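Translocator protein BipD (Burkholderia pseudomallei, PDB 3NFT) is required for invasion of epithelial cells and survival within host cells, and probably regulates secretion of the effectors BipB and BipC by the type III secretion system. Local coordinates at residues D30-E44 with Y272-K284. Numbering follows the deposited sequence. Where two conformers were deposited one is given.
Sequences DDDLRAAGVDRRVPE and YSHQNSNFDNLVK
Arg40 lies across helix 272-284, its guanidinium resting by one face over the backbone of the turn Ser273-Ser277, in a contact that seats part of the N-terminal helical region of this helical bundle on the long C-terminal helix, part of which is predicted to form a coiled coil. The arrangement is consistent with the N-terminal domain acting as an intramolecular chaperone that prevents premature oligomerization through the coiled-coil region. Ser273 O sits 3.2 Å above the Arg40 guanidinium plane, toward its rim, at an angle too poor for a hydrogen bond. The bonds are made at the edge: NE and NH2 grip the Glu44 carboxylate side-on, with Arg40 NE 2.8 Å from Glu44 OE2. Glu44 OE2 also accepts from Asn276 ND2 at 2.9 Å, on its anti lone pair. Carboxylate and amide are nearly coplanar, and the bond is fairly straight at 163°, so Arg40 and Asn276 together fix the rotation of the carboxylate.

Two waters join Arg40 to Asp280 OD1, one through the backbone N and one through NH1. With CG between its backbone N and carbonyl carbon (chi1 59°) and a bend at chi3, Arg40 brings CD to 3.4 Å from Asp280 OD1.

Farther along, the short helix 30-35 crosses helix 272-284 almost perpendicularly, at 96°. Leu33 forks over it, CD1 against the Asp280 carboxylate and CD2 3.6 Å from Val283 CG1, while Val38 CG1 reaches the Phe279 ring obliquely. A Schellman motif at Gly37 ends the short helix; Asp39, before the turn that leads into the next helix, accepts a capping bond from Arg41 N. Behind this layer, Phe279 packs on Leu96 and Ile137. At the exposed border the extended Lys284 side chain brings NZ to 2.7 Å from Asp30 OD2, a salt bridge on the syn side, tilted from the carboxylate plane.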
loop_
_atom_site.group_PDB
_atom_site.type_symbol
_atom_site.label_atom_id
_atom_site.label_comp_id
_atom_site.label_asym_id
_atom_site.label_seq_id
_atom_site.Cartn_x
_atom_site.Cartn_y
_atom_site.Cartn_z
ATOM N N ASP A 30 12.938 -9.159 17.524
ATOM C CA ASP A 30 12.427 -10.521 17.620
ATOM C C ASP A 30 11.877 -10.831 19.015
ATOM O O ASP A 30 10.844 -11.482 19.136
ATOM C CB ASP A 30 13.495 -11.537 17.225
ATOM C CG ASP A 30 13.873 -11.462 15.739
ATOM O OD1 ASP A 30 14.807 -12.177 15.345
ATOM O OD2 ASP A 30 13.252 -10.708 14.959
ATOM N N ASP A 31 12.563 -10.365 20.065
ATOM C CA ASP A 31 12.054 -10.524 21.428
ATOM C C ASP A 31 10.709 -9.804 21.561
ATOM O O ASP A 31 9.781 -10.324 22.178
ATOM C CB ASP A 31 13.071 -9.993 22.458
ATOM C CG ASP A 31 12.793 -10.485 23.876
ATOM O OD1 ASP A 31 12.790 -9.651 24.799
ATOM O OD2 ASP A 31 12.577 -11.702 24.073
ATOM N N ASP A 32 10.600 -8.619 20.957
ATOM C CA ASP A 32 9.335 -7.884 20.946
ATOM C C ASP A 32 8.240 -8.704 20.274
ATOM O O ASP A 32 7.112 -8.716 20.729
ATOM C CB ASP A 32 9.436 -6.551 20.189
ATOM C CG ASP A 32 10.270 -5.506 20.894
ATOM O OD1 ASP A 32 10.564 -5.657 22.095
ATOM O OD2 ASP A 32 10.605 -4.503 20.224
ATOM N N LEU A 33 8.555 -9.354 19.152
ATOM C CA LEU A 33 7.560 -10.159 18.469
ATOM C C LEU A 33 7.065 -11.289 19.363
ATOM O O LEU A 33 5.857 -11.525 19.472
ATOM C CB LEU A 33 8.104 -10.714 17.139
ATOM C CG LEU A 33 8.163 -9.705 15.986
ATOM C CD1 LEU A 33 9.032 -10.175 14.805
ATOM C CD2 LEU A 33 6.751 -9.436 15.501
ATOM N N ARG A 34 7.986 -11.972 20.034
ATOM C CA ARG A 34 7.597 -13.065 20.917
ATOM C C ARG A 34 6.750 -12.531 22.071
ATOM O O ARG A 34 5.781 -13.172 22.479
ATOM C CB ARG A 34 8.819 -13.843 21.414
ATOM C CG ARG A 34 9.621 -14.523 20.299
ATOM C CD ARG A 34 10.651 -15.496 20.870
ATOM N NE ARG A 34 11.828 -14.801 21.390
ATOM C CZ ARG A 34 12.916 -14.480 20.684
ATOM N NH1 ARG A 34 13.024 -14.781 19.391
ATOM N NH2 ARG A 34 13.919 -13.846 21.288
ATOM N N ALA A 35 7.079 -11.339 22.568
ATOM C CA ALA A 35 6.278 -10.703 23.626
ATOM C C ALA A 35 4.898 -10.247 23.162
ATOM O O ALA A 35 3.995 -10.040 23.982
ATOM C CB ALA A 35 7.041 -9.526 24.236
ATOM N N ALA A 36 4.736 -10.079 21.846
ATOM C CA ALA A 36 3.441 -9.803 21.238
ATOM C C ALA A 36 2.705 -11.093 20.857
ATOM O O ALA A 36 1.611 -11.043 20.264
ATOM C CB ALA A 36 3.610 -8.913 20.022
ATOM N N GLY A 37 3.281 -12.241 21.186
ATOM C CA GLY A 37 2.622 -13.527 21.022
ATOM C C GLY A 37 2.956 -14.271 19.749
ATOM O O GLY A 37 2.377 -15.324 19.474
ATOM N N VAL A 38 3.936 -13.777 18.998
ATOM C CA VAL A 38 4.307 -14.366 17.703
ATOM C C VAL A 38 5.739 -14.938 17.751
ATOM O O VAL A 38 6.687 -14.214 17.999
ATOM C CB VAL A 38 4.182 -13.301 16.585
ATOM C CG1 VAL A 38 4.592 -13.871 15.213
ATOM C CG2 VAL A 38 2.741 -12.767 16.517
ATOM N N ASP A 39 5.870 -16.244 17.521
ATOM C CA ASP A 39 7.160 -16.917 17.494
ATOM C C ASP A 39 7.153 -17.961 16.401
ATOM O O ASP A 39 6.639 -19.058 16.588
ATOM C CB ASP A 39 7.464 -17.564 18.847
ATOM C CG ASP A 39 8.872 -18.144 18.920
ATOM O OD1 ASP A 39 9.268 -18.569 20.025
ATOM O OD2 ASP A 39 9.585 -18.219 17.895
ATOM N N ARG A 40 7.730 -17.606 15.253
ATOM C CA ARG A 40 7.729 -18.494 14.109
ATOM C C ARG A 40 8.474 -19.788 14.325
ATOM O O ARG A 40 8.273 -20.755 13.605
ATOM C CB ARG A 40 8.295 -17.791 12.873
ATOM C CG ARG A 40 9.736 -17.279 13.038
ATOM C CD ARG A 40 10.272 -16.601 11.794
ATOM N NE ARG A 40 10.750 -17.596 10.865
ATOM C CZ ARG A 40 11.813 -17.493 10.069
ATOM N NH1 ARG A 40 12.579 -16.388 10.032
ATOM N NH2 ARG A 40 12.149 -18.533 9.333
ATOM N N ARG A 41 9.408 -19.796 15.281
ATOM C CA ARG A 41 10.174 -20.995 15.553
ATOM C C ARG A 41 9.278 -22.168 15.997
ATOM O O ARG A 41 9.612 -23.326 15.780
ATOM C CB ARG A 41 11.257 -20.715 16.625
ATOM C CG ARG A 41 12.274 -19.610 16.244
ATOM C CD ARG A 41 13.209 -19.185 17.404
ATOM N NE ARG A 41 12.403 -18.881 18.568
ATOM C CZ ARG A 41 12.885 -18.732 19.791
ATOM N NH1 ARG A 41 14.192 -18.819 19.999
ATOM N NH2 ARG A 41 12.060 -18.505 20.798
ATOM N N VAL A 42 8.150 -21.869 16.638
ATOM C CA VAL A 42 7.263 -22.894 17.130
ATOM C C VAL A 42 6.645 -23.746 16.000
ATOM O O VAL A 42 6.888 -24.955 15.958
ATOM C CB VAL A 42 6.186 -22.295 18.052
ATOM C CG1 VAL A 42 5.169 -23.315 18.466
ATOM C CG2 VAL A 42 6.833 -21.692 19.321
ATOM N N PRO A 43 5.850 -23.131 15.089
ATOM C CA PRO A 43 5.366 -23.983 14.000
ATOM C C PRO A 43 6.443 -24.538 13.107
ATOM O O PRO A 43 6.333 -25.682 12.665
ATOM C CB PRO A 43 4.461 -23.041 13.217
ATOM C CG PRO A 43 4.991 -21.690 13.489
ATOM C CD PRO A 43 5.379 -21.753 14.942
ATOM N N GLU A 44 7.534 -23.792 12.908
ATOM C CA GLU A 44 8.587 -24.273 12.048
ATOM C C GLU A 44 9.296 -25.511 12.652
ATOM O O GLU A 44 9.573 -26.472 11.954
ATOM C CB GLU A 44 9.568 -23.154 11.698
ATOM C CG GLU A 44 8.924 -22.157 10.765
ATOM C CD GLU A 44 9.763 -20.945 10.454
ATOM O OE1 GLU A 44 11.026 -21.048 10.458
ATOM O OE2 GLU A 44 9.173 -19.875 10.228
ATOM N N TYR A 272 7.267 -21.663 3.528
ATOM C CA TYR A 272 6.470 -21.196 4.651
ATOM C C TYR A 272 7.366 -20.402 5.633
ATOM O O TYR A 272 6.977 -19.357 6.127
ATOM C CB TYR A 272 5.835 -22.396 5.335
ATOM C CG TYR A 272 5.189 -22.102 6.646
ATOM C CD1 TYR A 272 4.049 -21.298 6.738
ATOM C CD2 TYR A 272 5.703 -22.631 7.826
ATOM C CE1 TYR A 272 3.459 -21.027 7.978
ATOM C CE2 TYR A 272 5.104 -22.374 9.050
ATOM C CZ TYR A 272 3.983 -21.582 9.125
ATOM O OH TYR A 272 3.408 -21.291 10.344
ATOM N N SER A 273 8.555 -20.916 5.902
ATOM C CA SER A 273 9.515 -20.207 6.752
ATOM C C SER A 273 9.881 -18.827 6.187
ATOM O O SER A 273 10.011 -17.858 6.933
ATOM C CB SER A 273 10.758 -21.070 6.951
ATOM O OG SER A 273 10.406 -22.283 7.593
ATOM N N HIS A 274 10.052 -18.741 4.871
ATOM C CA HIS A 274 10.267 -17.460 4.201
ATOM C C HIS A 274 9.073 -16.513 4.385
ATOM O O HIS A 274 9.252 -15.320 4.661
ATOM C CB HIS A 274 10.607 -17.640 2.716
ATOM C CG HIS A 274 10.794 -16.349 1.992
ATOM N ND1 HIS A 274 9.840 -15.831 1.139
ATOM C CD2 HIS A 274 11.807 -15.451 2.017
ATOM C CE1 HIS A 274 10.275 -14.684 0.648
ATOM N NE2 HIS A 274 11.460 -14.428 1.171
ATOM N N GLN A 275 7.854 -17.035 4.282
ATOM C CA GLN A 275 6.672 -16.251 4.565
ATOM C C GLN A 275 6.669 -15.735 6.002
ATOM O O GLN A 275 6.335 -14.587 6.229
ATOM C CB GLN A 275 5.374 -17.049 4.262
ATOM C CG GLN A 275 4.119 -16.743 5.100
ATOM C CD GLN A 275 3.577 -15.351 4.914
ATOM O OE1 GLN A 275 3.830 -14.690 3.881
ATOM N NE2 GLN A 275 2.808 -14.881 5.907
ATOM N N ASN A 276 7.042 -16.580 6.955
ATOM C CA ASN A 276 7.095 -16.156 8.345
ATOM C C ASN A 276 8.146 -15.074 8.565
ATOM O O ASN A 276 7.931 -14.167 9.337
ATOM C CB ASN A 276 7.368 -17.342 9.253
ATOM C CG ASN A 276 6.126 -18.192 9.496
ATOM O OD1 ASN A 276 4.993 -17.719 9.329
ATOM N ND2 ASN A 276 6.331 -19.417 10.003
ATOM N N SER A 277 9.290 -15.186 7.889
ATOM C CA SER A 277 10.307 -14.135 7.892
ATOM C C SER A 277 9.751 -12.837 7.309
ATOM O O SER A 277 9.922 -11.763 7.888
ATOM C CB SER A 277 11.559 -14.606 7.146
ATOM O OG SER A 277 12.523 -13.571 7.076
ATOM N N ASN A 278 9.055 -12.938 6.163
ATOM C CA ASN A 278 8.383 -11.776 5.571
ATOM C C ASN A 278 7.373 -11.127 6.531
ATOM O O ASN A 278 7.261 -9.897 6.590
ATOM C CB ASN A 278 7.688 -12.149 4.257
ATOM C CG ASN A 278 8.655 -12.251 3.082
ATOM O OD1 ASN A 278 9.818 -11.833 3.174
ATOM N ND2 ASN A 278 8.161 -12.754 1.938
ATOM N N PHE A 279 6.647 -11.939 7.297
ATOM C CA PHE A 279 5.709 -11.395 8.258
ATOM C C PHE A 279 6.445 -10.592 9.340
ATOM O O PHE A 279 6.074 -9.467 9.655
ATOM C CB PHE A 279 4.864 -12.469 8.942
ATOM C CG PHE A 279 4.000 -11.913 10.024
ATOM C CD1 PHE A 279 2.726 -11.421 9.746
ATOM C CD2 PHE A 279 4.460 -11.844 11.333
ATOM C CE1 PHE A 279 1.931 -10.882 10.744
ATOM C CE2 PHE A 279 3.642 -11.297 12.337
ATOM C CZ PHE A 279 2.402 -10.800 12.027
ATOM N N ASP A 280 7.488 -11.188 9.889
ATOM C CA ASP A 280 8.278 -10.497 10.909
ATOM C C ASP A 280 8.807 -9.156 10.375
ATOM O O ASP A 280 8.761 -8.133 11.072
ATOM C CB ASP A 280 9.406 -11.396 11.380
ATOM C CG ASP A 280 8.916 -12.560 12.226
ATOM O OD1 ASP A 280 9.768 -13.377 12.651
ATOM O OD2 ASP A 280 7.694 -12.649 12.513
ATOM N N ASN A 281 9.312 -9.159 9.146
ATOM C CA ASN A 281 9.782 -7.926 8.512
ATOM C C ASN A 281 8.669 -6.916 8.304
ATOM O O ASN A 281 8.856 -5.719 8.524
ATOM C CB ASN A 281 10.426 -8.222 7.169
ATOM C CG ASN A 281 11.772 -8.887 7.293
ATOM O OD1 ASN A 281 12.390 -8.883 8.360
ATOM N ND2 ASN A 281 12.241 -9.466 6.194
ATOM N N LEU A 282 7.499 -7.392 7.894
ATOM C CA LEU A 282 6.315 -6.533 7.771
ATOM C C LEU A 282 5.967 -5.830 9.081
ATOM O O LEU A 282 5.732 -4.621 9.104
ATOM C CB LEU A 282 5.111 -7.320 7.253
ATOM C CG LEU A 282 3.736 -6.633 7.181
ATOM C CD1 LEU A 282 3.750 -5.418 6.225
ATOM C CD2 LEU A 282 2.632 -7.642 6.778
ATOM N N VAL A 283 5.969 -6.583 10.166
ATOM C CA VAL A 283 5.680 -6.004 11.468
ATOM C C VAL A 283 6.740 -4.970 11.839
ATOM O O VAL A 283 6.411 -3.908 12.365
ATOM C CB VAL A 283 5.580 -7.077 12.565
ATOM C CG1 VAL A 283 5.554 -6.406 13.972
ATOM C CG2 VAL A 283 4.380 -7.926 12.316
ATOM N N LYS A 284 8.017 -5.289 11.593
ATOM C CA LYS A 284 9.104 -4.341 11.899
ATOM C C LYS A 284 8.974 -3.052 11.076
ATOM O O LYS A 284 9.179 -1.949 11.583
ATOM C CB LYS A 284 10.462 -5.003 11.679
ATOM C CG LYS A 284 10.800 -6.065 12.732
ATOM C CD LYS A 284 12.026 -6.877 12.376
ATOM C CE LYS A 284 12.217 -8.031 13.364
ATOM N NZ LYS A 284 13.513 -8.741 13.166
HETATM O O HOH W 1 8.464 -14.789 14.840
HETATM O O HOH W 2 11.810 -13.749 11.089
#